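Lysine-sensitive aspartokinase 3 (Escherichia coli, PDB 2J0W) catalyses the ATP-dependent phosphorylation of L-aspartate to 4-phospho-L-aspartate, the first step toward lysine, and is feedback-inhibited by lysine. Local coordinates at residues Lys144-Asn149 with Asp202-Leu207; Gly183-Glu188 with Thr193-Arg198; Pro224-Thr229 with Thr287-Lys292; Ile243-Ala248 with Ala262-Ala267; Leu310-Ser315 with Asn414-Cys419. One frame throughout, in Å; residues are numbered along the deposited sequence.

Contact 1: residues Lys144-Asn149 with Asp202-Leu207; sequences KVMRTN and DYTAAL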
# COMPACT_ATOMS: atom_id res chain seq x y z
N LYS A 144 22.51 33.88 -6.10
CA LYS A 144 23.93 33.80 -5.75
C LYS A 144 24.13 32.74 -4.68
O LYS A 144 25.22 32.21 -4.51
CB LYS A 144 24.45 35.13 -5.22
CG LYS A 144 24.36 36.30 -6.18
CD LYS A 144 24.84 37.57 -5.48
CE LYS A 144 24.50 38.82 -6.28
NZ LYS A 144 24.66 40.04 -5.43
N VAL A 145 23.06 32.43 -3.95
CA VAL A 145 23.15 31.45 -2.89
C VAL A 145 22.33 30.18 -3.02
O VAL A 145 22.81 29.10 -2.68
CB VAL A 145 22.81 32.09 -1.56
CG1 VAL A 145 22.25 31.06 -0.60
CG2 VAL A 145 24.07 32.73 -0.98
N MET A 146 21.10 30.30 -3.52
CA MET A 146 20.20 29.15 -3.67
C MET A 146 20.56 28.21 -4.82
O MET A 146 19.90 28.23 -5.86
CB MET A 146 18.77 29.68 -3.88
CG MET A 146 17.70 28.62 -3.93
SD MET A 146 17.59 27.73 -2.37
CE MET A 146 16.87 28.95 -1.36
N ARG A 147 21.60 27.40 -4.64
CA ARG A 147 22.02 26.45 -5.67
C ARG A 147 21.10 25.25 -5.71
O ARG A 147 20.78 24.69 -4.66
CB ARG A 147 23.43 25.95 -5.42
CG ARG A 147 23.98 25.13 -6.59
CD ARG A 147 24.98 25.96 -7.35
NE ARG A 147 24.44 27.29 -7.60
CZ ARG A 147 25.19 28.38 -7.74
NH1 ARG A 147 26.51 28.29 -7.65
NH2 ARG A 147 24.62 29.56 -7.96
N THR A 148 20.68 24.84 -6.91
CA THR A 148 19.80 23.68 -7.04
C THR A 148 20.31 22.80 -8.17
O THR A 148 21.27 23.13 -8.83
CB THR A 148 18.34 24.09 -7.37
OG1 THR A 148 18.25 24.53 -8.74
CG2 THR A 148 17.88 25.23 -6.45
N ASN A 149 19.66 21.67 -8.38
CA ASN A 149 20.03 20.78 -9.47
C ASN A 149 19.50 21.43 -10.75
O ASN A 149 19.09 22.59 -10.75
CB ASN A 149 19.36 19.42 -9.29
CG ASN A 149 17.87 19.54 -9.10
OD1 ASN A 149 17.25 20.52 -9.54
ND2 ASN A 149 17.27 18.55 -8.46
N ASP A 202 7.75 29.61 0.20
CA ASP A 202 7.70 29.17 1.60
C ASP A 202 8.96 28.38 1.86
O ASP A 202 9.66 28.55 2.86
CB ASP A 202 6.52 28.24 1.89
CG ASP A 202 5.19 28.95 1.86
OD1 ASP A 202 5.11 30.10 2.38
OD2 ASP A 202 4.22 28.35 1.33
N TYR A 203 9.22 27.48 0.91
CA TYR A 203 10.36 26.61 0.99
C TYR A 203 11.63 27.45 1.11
O TYR A 203 12.48 27.18 1.96
CB TYR A 203 10.38 25.72 -0.25
CG TYR A 203 11.33 24.55 -0.16
CD1 TYR A 203 11.79 24.09 1.07
CD2 TYR A 203 11.74 23.88 -1.31
CE1 TYR A 203 12.65 22.99 1.15
CE2 TYR A 203 12.59 22.79 -1.25
CZ TYR A 203 13.04 22.35 -0.02
OH TYR A 203 13.84 21.24 0.05
N THR A 204 11.75 28.48 0.28
CA THR A 204 12.94 29.33 0.32
C THR A 204 13.15 29.93 1.70
O THR A 204 14.27 30.04 2.19
CB THR A 204 12.83 30.49 -0.69
OG1 THR A 204 12.71 29.96 -2.01
CG2 THR A 204 14.07 31.37 -0.62
N ALA A 205 12.06 30.33 2.34
CA ALA A 205 12.16 30.95 3.65
C ALA A 205 12.71 29.98 4.67
O ALA A 205 13.57 30.35 5.46
CB ALA A 205 10.80 31.47 4.08
N ALA A 206 12.22 28.75 4.67
CA ALA A 206 12.71 27.75 5.60
C ALA A 206 14.17 27.41 5.30
O ALA A 206 14.98 27.26 6.21
CB ALA A 206 11.86 26.49 5.51
N LEU A 207 14.50 27.31 4.01
CA LEU A 207 15.86 26.96 3.57
C LEU A 207 16.96 27.90 4.05
O LEU A 207 17.98 27.45 4.59
CB LEU A 207 15.91 26.86 2.04
CG LEU A 207 15.04 25.75 1.41
CD1 LEU A 207 14.85 26.03 -0.07
CD2 LEU A 207 15.69 24.39 1.64
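In the substrate lobe of the amino acid kinase fold, Met146 reaches Thr204 and Leu207, which sit on the helix that starts at the substrate-binding Gly200. The touching is done by the end of the thioether, chiefly its methyl. Met146 CE lies 3.8 Å from Thr204 CG2, and the same methyl is 3.8 Å from Leu207 CD1, so it is lodged between two residues almost one helical turn apart. The sulfur comes along behind, with Met146 SD 4.0 Å from Leu207 CD1. CG of Met146 stands opposite the backbone N (chi1 -175°), which sends the chain out toward the helix, and bends at chi2 and chi3 then lay its end across the leucine at about a right angle. Behind it the loop makes an inverse gamma turn centred on Met146, closed by a weak bond from Arg147 N to Val145 O.

Thr204 has two roles. Its methyl meets the methionine, while its buried OG1 is hydrogen-bonded to Phe184 N and Gly200 O, which ties the helix to the aspartate-binding hairpin and probably limits how far the side chain can turn. Close by, Asp202 forms a salt bridge with Lys8 of the ATP site. Leu207 CD1 also works on two sides: besides meeting the methionine, it sits 3.7 Å above the plane of the Tyr203 ring, over the ring centre.

Contact 2: residues Gly183-Glu188 with Thr193-Arg198; sequences GFIGSE and TTTLGR. With ASP (aspartic acid), chain B.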
# COMPACT_ATOMS: atom_id res chain seq x y z
N GLY A 183 12.09 34.50 -2.96
CA GLY A 183 11.93 33.08 -2.76
C GLY A 183 11.54 32.47 -4.10
O GLY A 183 11.43 33.19 -5.09
N PHE A 184 11.33 31.15 -4.12
CA PHE A 184 10.91 30.44 -5.33
C PHE A 184 11.97 30.19 -6.42
O PHE A 184 11.86 29.21 -7.17
CB PHE A 184 9.71 31.18 -5.93
CG PHE A 184 9.20 30.61 -7.22
CD1 PHE A 184 8.78 29.28 -7.28
CD2 PHE A 184 9.02 31.42 -8.33
CE1 PHE A 184 8.16 28.77 -8.44
CE2 PHE A 184 8.39 30.93 -9.50
CZ PHE A 184 7.96 29.60 -9.55
N ILE A 185 12.97 31.05 -6.51
CA ILE A 185 14.00 30.89 -7.54
C ILE A 185 15.39 30.48 -7.07
O ILE A 185 15.75 30.64 -5.90
CB ILE A 185 14.17 32.17 -8.37
CG1 ILE A 185 14.78 33.28 -7.51
CG2 ILE A 185 12.83 32.61 -8.91
CD1 ILE A 185 15.07 34.55 -8.29
N GLY A 186 16.16 29.94 -8.01
CA GLY A 186 17.51 29.52 -7.72
C GLY A 186 18.31 29.49 -9.01
O GLY A 186 17.83 29.94 -10.05
N SER A 187 19.54 28.97 -8.94
CA SER A 187 20.39 28.86 -10.12
C SER A 187 21.05 27.51 -10.08
O SER A 187 21.48 27.05 -9.03
CB SER A 187 21.45 29.97 -10.15
OG SER A 187 22.27 29.92 -9.00
N GLU A 188 21.14 26.87 -11.23
CA GLU A 188 21.76 25.55 -11.30
C GLU A 188 23.29 25.66 -11.46
O GLU A 188 23.87 26.74 -11.34
CB GLU A 188 21.07 24.76 -12.42
CG GLU A 188 21.96 23.91 -13.27
CD GLU A 188 22.45 24.65 -14.48
OE1 GLU A 188 22.88 25.82 -14.33
OE2 GLU A 188 22.40 24.06 -15.57
N THR A 193 18.84 29.85 -14.58
CA THR A 193 17.87 30.08 -13.52
C THR A 193 16.89 28.93 -13.36
O THR A 193 16.42 28.35 -14.34
CB THR A 193 17.06 31.37 -13.75
OG1 THR A 193 17.95 32.46 -14.01
CG2 THR A 193 16.24 31.71 -12.50
N THR A 194 16.58 28.61 -12.10
CA THR A 194 15.63 27.54 -11.78
C THR A 194 14.59 28.06 -10.81
O THR A 194 14.74 29.14 -10.24
CB THR A 194 16.32 26.38 -11.08
OG1 THR A 194 16.99 26.87 -9.91
CG2 THR A 194 17.34 25.71 -12.02
N THR A 195 13.52 27.30 -10.62
CA THR A 195 12.48 27.66 -9.65
C THR A 195 12.23 26.40 -8.83
O THR A 195 12.47 25.30 -9.32
CB THR A 195 11.18 28.11 -10.32
OG1 THR A 195 10.62 27.03 -11.09
CG2 THR A 195 11.44 29.30 -11.21
N LEU A 196 11.76 26.56 -7.59
CA LEU A 196 11.51 25.42 -6.71
C LEU A 196 10.12 24.79 -6.87
O LEU A 196 9.82 23.78 -6.23
CB LEU A 196 11.71 25.84 -5.26
CG LEU A 196 13.06 26.52 -5.00
CD1 LEU A 196 12.99 27.41 -3.77
CD2 LEU A 196 14.16 25.46 -4.87
N GLY A 197 9.28 25.36 -7.73
CA GLY A 197 7.95 24.81 -7.90
C GLY A 197 6.94 25.73 -7.24
O GLY A 197 7.28 26.41 -6.26
N ARG A 198 5.71 25.76 -7.75
CA ARG A 198 4.67 26.63 -7.21
C ARG A 198 4.67 26.65 -5.68
O ARG A 198 4.84 25.61 -5.04
CB ARG A 198 3.30 26.19 -7.72
CG ARG A 198 3.17 26.16 -9.24
CD ARG A 198 3.72 27.42 -9.89
NE ARG A 198 3.03 28.64 -9.46
CZ ARG A 198 2.03 29.22 -10.12
NH1 ARG A 198 1.59 28.70 -11.26
NH2 ARG A 198 1.47 30.33 -9.64
N ASP B . 5.66 33.14 -6.96
CA ASP B . 5.52 31.68 -7.00
C ASP B . 4.03 31.39 -7.29
O ASP B . 3.29 32.35 -7.61
CB ASP B . 6.02 31.07 -5.65
CG ASP B . 5.19 31.38 -4.39
OD1 ASP B . 4.14 32.10 -4.51
OD2 ASP B . 5.57 30.91 -3.26
OXT ASP B . 3.61 30.19 -7.17
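Leu196 N donates to Phe184 O across the hairpin at 2.7 Å, and Thr195 CA adds no more than a CA-H...O contact to the same oxygen, at 3.0 Å. Strands 185-187 and 193-195 then pair antiparallel. Gly186 and Thr194 form the hydrogen-bonded pair, and the bond from Thr194 N to Gly186 O is almost straight (177°), though the donor stands above the carbonyl plane. A side chain on Gly186 would crowd Thr194 OG1, which bonds to Thr148.

The Phe184 ring carries the hairpin to the substrate. Thr195 CB packs over one face, 3.8 Å from the ring centroid, in a CH-pi contact. Over the opposite face lies the bound aspartate, its CA 3.7 Å above the plane and over the centre. Gly197 O meets the edge, 3.3 Å from Phe184 CE1. Arg198 brings the edge of its guanidinium to the aspartate: NE donates to ASP OXT at 2.8 Å, NH2 adds a longer bond to OXT and a weak one to ASP O, and Asn46 holds NH2 as well. Since arginine takes the alpha-carboxylate and the ring the carbon skeleton, the side-chain carboxylate, the group the enzyme phosphorylates, is kept clear of Arg198.

Contact 3: residues Pro224-Thr229 with Thr287-Lys292; sequences PGIYTT and TLVCNK. With ADP (adenosine-5'-diphosphate), chain D.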
# COMPACT_ATOMS: atom_id res chain seq x y z
N PRO A 224 -5.13 34.30 8.86
CA PRO A 224 -4.51 34.30 10.19
C PRO A 224 -4.24 32.94 10.80
O PRO A 224 -5.02 32.47 11.64
CB PRO A 224 -5.51 35.10 11.01
CG PRO A 224 -6.79 34.64 10.44
CD PRO A 224 -6.54 34.69 8.95
N GLY A 225 -3.14 32.31 10.38
CA GLY A 225 -2.76 31.00 10.90
C GLY A 225 -3.16 29.78 10.08
O GLY A 225 -3.61 29.90 8.95
N ILE A 226 -2.98 28.60 10.67
CA ILE A 226 -3.33 27.33 10.03
C ILE A 226 -4.67 26.86 10.63
O ILE A 226 -4.80 26.74 11.85
CB ILE A 226 -2.23 26.26 10.31
CG1 ILE A 226 -0.87 26.76 9.82
CG2 ILE A 226 -2.56 24.94 9.61
CD1 ILE A 226 0.29 25.84 10.20
N TYR A 227 -5.66 26.60 9.78
CA TYR A 227 -6.97 26.18 10.27
C TYR A 227 -7.17 24.68 10.23
O TYR A 227 -6.31 23.95 9.75
CB TYR A 227 -8.07 26.85 9.46
CG TYR A 227 -8.23 28.31 9.78
CD1 TYR A 227 -7.12 29.15 9.82
CD2 TYR A 227 -9.48 28.86 10.07
CE1 TYR A 227 -7.25 30.49 10.14
CE2 TYR A 227 -9.62 30.20 10.38
CZ TYR A 227 -8.49 31.01 10.42
OH TYR A 227 -8.60 32.34 10.74
N THR A 228 -8.31 24.22 10.73
CA THR A 228 -8.62 22.79 10.74
C THR A 228 -8.99 22.30 9.35
O THR A 228 -9.36 21.14 9.16
CB THR A 228 -9.79 22.48 11.69
OG1 THR A 228 -10.94 23.24 11.29
CG2 THR A 228 -9.41 22.83 13.13
N THR A 229 -8.88 23.19 8.37
CA THR A 229 -9.16 22.85 6.99
C THR A 229 -9.27 24.15 6.21
O THR A 229 -9.48 25.21 6.79
CB THR A 229 -10.45 22.03 6.84
OG1 THR A 229 -10.44 21.34 5.59
CG2 THR A 229 -11.65 22.93 6.89
N THR A 287 -0.77 30.85 13.74
CA THR A 287 -0.42 29.55 14.28
C THR A 287 1.08 29.38 14.33
O THR A 287 1.78 29.76 13.40
CB THR A 287 -0.95 28.41 13.40
OG1 THR A 287 -2.37 28.54 13.24
CG2 THR A 287 -0.62 27.06 14.03
N LEU A 288 1.56 28.80 15.42
CA LEU A 288 2.99 28.55 15.54
C LEU A 288 3.23 27.06 15.40
O LEU A 288 2.56 26.23 16.02
CB LEU A 288 3.51 29.04 16.89
CG LEU A 288 5.00 28.72 17.07
CD1 LEU A 288 5.78 29.96 17.48
CD2 LEU A 288 5.13 27.61 18.10
N VAL A 289 4.18 26.72 14.55
CA VAL A 289 4.53 25.33 14.28
C VAL A 289 5.85 25.06 14.98
O VAL A 289 6.84 25.73 14.72
CB VAL A 289 4.69 25.09 12.77
CG1 VAL A 289 5.10 23.66 12.50
CG2 VAL A 289 3.37 25.42 12.06
N CYS A 290 5.86 24.07 15.87
CA CYS A 290 7.08 23.74 16.60
C CYS A 290 7.33 22.25 16.77
O CYS A 290 6.56 21.41 16.31
CB CYS A 290 7.06 24.40 17.97
SG CYS A 290 5.54 24.04 18.87
N ASN A 291 8.42 21.93 17.45
CA ASN A 291 8.81 20.56 17.68
C ASN A 291 7.69 19.67 18.20
O ASN A 291 7.27 18.74 17.51
CB ASN A 291 10.00 20.51 18.64
CG ASN A 291 10.80 19.23 18.50
OD1 ASN A 291 11.80 19.04 19.19
ND2 ASN A 291 10.36 18.35 17.61
N LYS A 292 7.20 19.95 19.41
CA LYS A 292 6.12 19.15 20.00
C LYS A 292 5.13 19.96 20.83
O LYS A 292 5.49 20.96 21.45
CB LYS A 292 6.71 18.00 20.82
CG LYS A 292 7.18 16.82 19.96
CD LYS A 292 8.07 15.81 20.70
CE LYS A 292 9.56 16.20 20.67
NZ LYS A 292 9.89 17.45 21.41
PB ADP D . 0.70 32.82 -0.02
O1B ADP D . 0.69 33.65 1.20
O2B ADP D . 0.99 33.63 -1.26
O3B ADP D . 1.70 31.62 0.10
PA ADP D . -1.39 30.92 -0.74
O1A ADP D . -2.60 31.18 -1.55
O2A ADP D . -0.29 30.16 -1.43
O3A ADP D . -0.79 32.27 -0.19
O5' ADP D . -2.00 30.13 0.52
C5' ADP D . -2.87 30.63 1.58
C4' ADP D . -4.19 29.89 1.45
O4' ADP D . -4.16 28.44 1.55
C3' ADP D . -5.32 30.25 2.38
O3' ADP D . -5.70 31.58 1.95
C2' ADP D . -6.30 29.14 2.08
O2' ADP D . -7.07 29.42 0.92
C1' ADP D . -5.45 27.94 1.87
N9 ADP D . -5.50 26.88 2.98
C8 ADP D . -5.70 25.57 2.68
N7 ADP D . -5.73 24.76 3.71
C5 ADP D . -5.52 25.57 4.75
C6 ADP D . -5.45 25.27 6.16
N6 ADP D . -5.55 24.09 6.66
N1 ADP D . -5.22 26.40 6.99
C2 ADP D . -5.09 27.70 6.48
N3 ADP D . -5.17 27.98 5.15
C4 ADP D . -5.38 26.91 4.34
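Gly225 and Thr287 bring their CA atoms to 4.4 Å where the short, weakly bonded strand 226-227, outermost within the chain in the main sheet of the amino acid kinase fold, comes up to the start of strand 287-290; strand 239-244 lies between the two. Gly225 has a positive phi of 97°, and a CB there would run into Thr287 OG1. That hydroxyl is the polar tie: Ile226 N donates to Thr287 OG1 at 2.6 Å with an angle of 165°, and the same oxygen is hydrogen-bonded to Ile240 O of the intervening strand. With chi1 at -57°, OG1 is opposite the carbonyl carbon and faces the Ile226 amide, while CG2 turns to the isoleucine side chain. A valine in place of Thr287 would probably leave the buried Ile226 N-H without this acceptor and Ile240 O without this partner. Farther along, the side chains of Ile226 and Val289 meet at about a right angle, CD1 of the former 3.6 Å from CG2 of the latter.

Beside the tie, Tyr227 reads the adenine rim through its backbone: ADP N6 donates to Tyr227 O at 3.2 Å, and Tyr227 N donates to ADP N1 at 2.8 Å.

Contact 4: residues Ile243-Ala248 with Ala262-Ala267; sequences IAFAEA and ATLLPA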
# COMPACT_ATOMS: atom_id res chain seq x y z
N ILE A 243 0.61 23.84 16.73
CA ILE A 243 0.71 22.47 16.22
C ILE A 243 2.18 22.07 16.07
O ILE A 243 3.06 22.92 16.12
CB ILE A 243 0.05 22.33 14.84
CG1 ILE A 243 -0.04 20.85 14.47
CG2 ILE A 243 0.87 23.07 13.79
CD1 ILE A 243 -0.84 20.57 13.23
N ALA A 244 2.42 20.77 15.85
CA ALA A 244 3.78 20.23 15.71
C ALA A 244 4.15 19.86 14.28
O ALA A 244 3.28 19.58 13.43
CB ALA A 244 3.98 19.01 16.61
N PHE A 245 5.46 19.85 14.03
CA PHE A 245 6.04 19.54 12.72
C PHE A 245 5.39 18.43 11.90
O PHE A 245 4.78 18.71 10.86
CB PHE A 245 7.53 19.23 12.88
CG PHE A 245 8.36 20.44 13.20
CD1 PHE A 245 8.04 21.68 12.64
CD2 PHE A 245 9.49 20.34 14.01
CE1 PHE A 245 8.82 22.79 12.88
CE2 PHE A 245 10.29 21.46 14.26
CZ PHE A 245 9.95 22.68 13.69
N ALA A 246 5.50 17.19 12.34
CA ALA A 246 4.93 16.09 11.57
C ALA A 246 3.44 16.28 11.33
O ALA A 246 2.95 15.97 10.24
CB ALA A 246 5.20 14.75 12.25
N GLU A 247 2.72 16.80 12.32
CA GLU A 247 1.30 17.01 12.11
C GLU A 247 1.07 17.85 10.88
O GLU A 247 0.43 17.44 9.92
CB GLU A 247 0.67 17.72 13.30
CG GLU A 247 0.25 16.81 14.42
CD GLU A 247 -0.21 17.60 15.62
OE1 GLU A 247 0.66 18.06 16.39
OE2 GLU A 247 -1.43 17.77 15.77
N ALA A 248 1.62 19.06 10.93
CA ALA A 248 1.50 20.04 9.86
C ALA A 248 2.19 19.57 8.59
O ALA A 248 1.67 19.76 7.49
CB ALA A 248 2.12 21.34 10.31
N ALA A 262 7.29 21.10 1.20
CA ALA A 262 8.70 20.95 1.56
C ALA A 262 9.22 22.01 2.53
O ALA A 262 10.41 22.03 2.86
CB ALA A 262 9.58 20.96 0.29
N THR A 263 8.34 22.90 2.98
CA THR A 263 8.74 23.96 3.90
C THR A 263 9.36 23.42 5.19
O THR A 263 10.48 23.78 5.55
CB THR A 263 7.55 24.84 4.32
OG1 THR A 263 6.74 25.14 3.17
CG2 THR A 263 8.06 26.12 4.96
N LEU A 264 8.63 22.54 5.86
CA LEU A 264 9.04 21.96 7.14
C LEU A 264 10.26 21.03 7.15
O LEU A 264 10.81 20.75 8.22
CB LEU A 264 7.84 21.27 7.79
CG LEU A 264 6.61 22.21 7.96
CD1 LEU A 264 5.37 21.45 8.45
CD2 LEU A 264 6.98 23.33 8.92
N LEU A 265 10.71 20.56 5.98
CA LEU A 265 11.89 19.70 5.98
C LEU A 265 13.04 20.41 6.68
O LEU A 265 13.68 19.84 7.56
CB LEU A 265 12.31 19.34 4.56
CG LEU A 265 11.49 18.27 3.84
CD1 LEU A 265 12.10 18.04 2.44
CD2 LEU A 265 11.47 16.98 4.67
N PRO A 266 13.34 21.65 6.28
CA PRO A 266 14.44 22.32 6.97
C PRO A 266 14.04 22.60 8.41
O PRO A 266 14.87 22.53 9.32
CB PRO A 266 14.64 23.61 6.16
CG PRO A 266 14.22 23.20 4.78
CD PRO A 266 12.97 22.39 5.06
N ALA A 267 12.76 22.91 8.62
CA ALA A 267 12.24 23.20 9.95
C ALA A 267 12.59 22.08 10.92
O ALA A 267 13.15 22.31 11.99
CB ALA A 267 10.73 23.39 9.89
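Leu264 pushes one methyl into the first turn of helix 245-253. Its CD1 fits a shallow hollow whose walls are backbone and a small side chain: Phe245 O, Ala248 C and Ala248 CB each lie 3.7 Å from Leu264 CD1. Because Ala248 carries no more than a CB, the leucine methyl also reaches the helix backbone. The second methyl, CD2, turns to the phenylalanine and approaches its ring obliquely, 4.2 Å from Phe245 CD1.

The next bump comes from the other direction. With CG opposite its carbonyl carbon (chi1 -72°), Phe245 reaches past Leu264 and lays a ring face against Ala267, one turn farther along helix 264-270. Phe245 CE1 is 3.6 Å from Ala267 CB, and CZ of the ring is 3.6 Å from Ala267 O, so the far end of the ring rests on both the methyl and the peptide.

This is the nucleotide-side half of the amino acid kinase fold, where the two helices pack beside the main sheet and Val289 of strand 287-290 touches both Phe245 and Leu264. Helix 245-253 follows directly on a strand, with Ala244 as its N-cap. Glu247, salt-bridged to Arg300, folds back so that Ala244 N donates to Glu247 OE1 at 3.3 Å, meeting that oxygen from above the carboxylate plane.

Contact 5: residues Leu310-Ser315 with Asn414-Cys419; sequences LLTLHS and NIRMIC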
# COMPACT_ATOMS: atom_id res chain seq x y z
N LEU A 310 -5.29 7.92 -10.06
CA LEU A 310 -5.12 6.58 -9.47
C LEU A 310 -4.58 5.61 -10.51
O LEU A 310 -5.31 5.16 -11.40
CB LEU A 310 -6.44 6.03 -8.90
CG LEU A 310 -6.25 4.63 -8.26
CD1 LEU A 310 -5.45 4.77 -6.96
CD2 LEU A 310 -7.60 3.97 -7.99
N LEU A 311 -3.30 5.29 -10.38
CA LEU A 311 -2.62 4.37 -11.29
C LEU A 311 -2.59 2.98 -10.69
O LEU A 311 -1.69 2.66 -9.90
CB LEU A 311 -1.20 4.85 -11.54
CG LEU A 311 -0.40 4.01 -12.51
CD1 LEU A 311 -1.05 4.04 -13.90
CD2 LEU A 311 1.01 4.54 -12.56
N THR A 312 -3.57 2.15 -11.06
CA THR A 312 -3.68 0.78 -10.56
C THR A 312 -2.91 -0.20 -11.44
O THR A 312 -3.11 -0.26 -12.66
CB THR A 312 -5.16 0.35 -10.49
OG1 THR A 312 -5.87 1.22 -9.60
CG2 THR A 312 -5.29 -1.07 -10.00
N LEU A 313 -2.02 -0.98 -10.83
CA LEU A 313 -1.24 -1.95 -11.59
C LEU A 313 -1.52 -3.40 -11.22
O LEU A 313 -1.37 -3.83 -10.08
CB LEU A 313 0.26 -1.68 -11.42
CG LEU A 313 0.75 -0.40 -12.08
CD1 LEU A 313 2.26 -0.28 -11.92
CD2 LEU A 313 0.36 -0.42 -13.56
N HIS A 314 -1.97 -4.15 -12.22
CA HIS A 314 -2.26 -5.56 -12.07
C HIS A 314 -1.13 -6.22 -12.86
O HIS A 314 -0.57 -5.58 -13.75
CB HIS A 314 -3.62 -5.87 -12.69
CG HIS A 314 -4.75 -5.11 -12.06
ND1 HIS A 314 -5.28 -5.45 -10.84
CD2 HIS A 314 -5.43 -4.03 -12.49
CE1 HIS A 314 -6.26 -4.61 -10.54
NE2 HIS A 314 -6.36 -3.73 -11.52
N SER A 315 -0.78 -7.46 -12.55
CA SER A 315 0.33 -8.08 -13.26
C SER A 315 -0.05 -8.95 -14.45
O SER A 315 -1.07 -9.65 -14.42
CB SER A 315 1.17 -8.92 -12.31
OG SER A 315 0.42 -10.00 -11.81
N ASN A 414 -18.85 7.47 -2.91
CA ASN A 414 -18.06 6.36 -3.40
C ASN A 414 -16.63 6.50 -2.93
O ASN A 414 -15.89 7.35 -3.41
CB ASN A 414 -18.06 6.30 -4.92
CG ASN A 414 -17.04 5.30 -5.46
OD1 ASN A 414 -17.19 4.09 -5.29
ND2 ASN A 414 -16.00 5.81 -6.10
N ILE A 415 -16.22 5.69 -1.97
CA ILE A 415 -14.85 5.78 -1.54
C ILE A 415 -14.11 4.85 -2.48
O ILE A 415 -14.46 3.68 -2.61
CB ILE A 415 -14.73 5.36 -0.11
CG1 ILE A 415 -15.69 6.24 0.69
CG2 ILE A 415 -13.28 5.48 0.36
CD1 ILE A 415 -15.53 6.17 2.16
N ARG A 416 -13.10 5.39 -3.17
CA ARG A 416 -12.34 4.64 -4.16
C ARG A 416 -11.05 4.01 -3.67
O ARG A 416 -10.56 3.02 -4.25
CB ARG A 416 -12.01 5.56 -5.34
CG ARG A 416 -11.17 4.90 -6.42
CD ARG A 416 -11.97 3.86 -7.19
NE ARG A 416 -11.16 3.24 -8.24
CZ ARG A 416 -10.34 2.21 -8.04
NH1 ARG A 416 -10.21 1.68 -6.84
NH2 ARG A 416 -9.62 1.74 -9.05
N MET A 417 -10.48 4.57 -2.62
CA MET A 417 -9.23 4.07 -2.12
C MET A 417 -9.10 4.49 -0.67
O MET A 417 -9.49 5.59 -0.31
CB MET A 417 -8.08 4.66 -2.94
CG MET A 417 -6.70 4.09 -2.69
SD MET A 417 -5.93 4.71 -1.18
CE MET A 417 -5.92 6.44 -1.51
N ILE A 418 -8.61 3.59 0.17
CA ILE A 418 -8.42 3.94 1.55
C ILE A 418 -7.03 3.47 1.87
O ILE A 418 -6.69 2.31 1.68
CB ILE A 418 -9.44 3.28 2.47
CG1 ILE A 418 -10.85 3.58 1.97
CG2 ILE A 418 -9.28 3.83 3.88
CD1 ILE A 418 -11.93 3.04 2.85
N CYS A 419 -6.19 4.38 2.32
CA CYS A 419 -4.83 4.02 2.65
C CYS A 419 -4.64 4.47 4.07
O CYS A 419 -4.67 5.68 4.35
CB CYS A 419 -3.86 4.72 1.71
SG CYS A 419 -2.17 4.23 1.98
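Leu310 sets a methyl squarely on the guanidinium of Arg416. Its CD2 is 3.1 Å above the plane and over the centre, 3.3 Å from Arg416 CZ and 3.2 Å from Arg416 NH2, a tight fit of methyl against flat cation. Thr312 adds a looser approach: its OG1 comes within 3.8 Å of Arg416 NH2, obliquely and without a hydrogen bond.

Both partners are aimed by their torsions. Arg416 leaves its backbone with CG opposite N (chi1 178°) and bends once at chi2 before running out straight, while CG of Leu310 likewise stands opposite its own N (chi1 -179°). Arg416 NH2 forms a salt bridge with Glu383, whose backbone pairs with that of Leu310. Arg416 NH1 bonds to Gly421 O of the second subunit, so the methyl, the salt bridge and this bond together probably limit how the cation can turn. A leucine in place of Arg416 would probably leave the Glu383 carboxylate without its charged mate and Gly421 O of the second subunit without this donor.

Farther out, Met417 packs on Leu430 and Thr352, and Ile418 pairs antiparallel with a strand of the second subunit, carrying the sheet over the interface. Leu310 lies about 8 Å, side chain to side chain, from Val339 of the allosteric lysine site. The site belongs to the regulatory ACT region required for homodimerization, where strands continue between subunits, as in other aspartokinases.

How the contacts relate
Following the chain from the N terminus, contact 1 closes the loop from 144-149 to 202-207, and the hairpin of contact 2 is nested inside it. The two touch again where Arg147 NH2 meets Ser187 OG, tying the 144-149 loop to the hairpin. Contact 3 then opens at the adenine-binding strand and closes at 287-292, with contact 4 nested inside it; backbone bonds from Cys290 to Ile243 and Phe245 join this pair in the main sheet. Contacts 1 and 4 meet through Leu207 and Pro266, so substrate and nucleotide halves connect. Contact 5 follows in series in the regulatory ACT part, about 35 Å from contact 1, centre to centre.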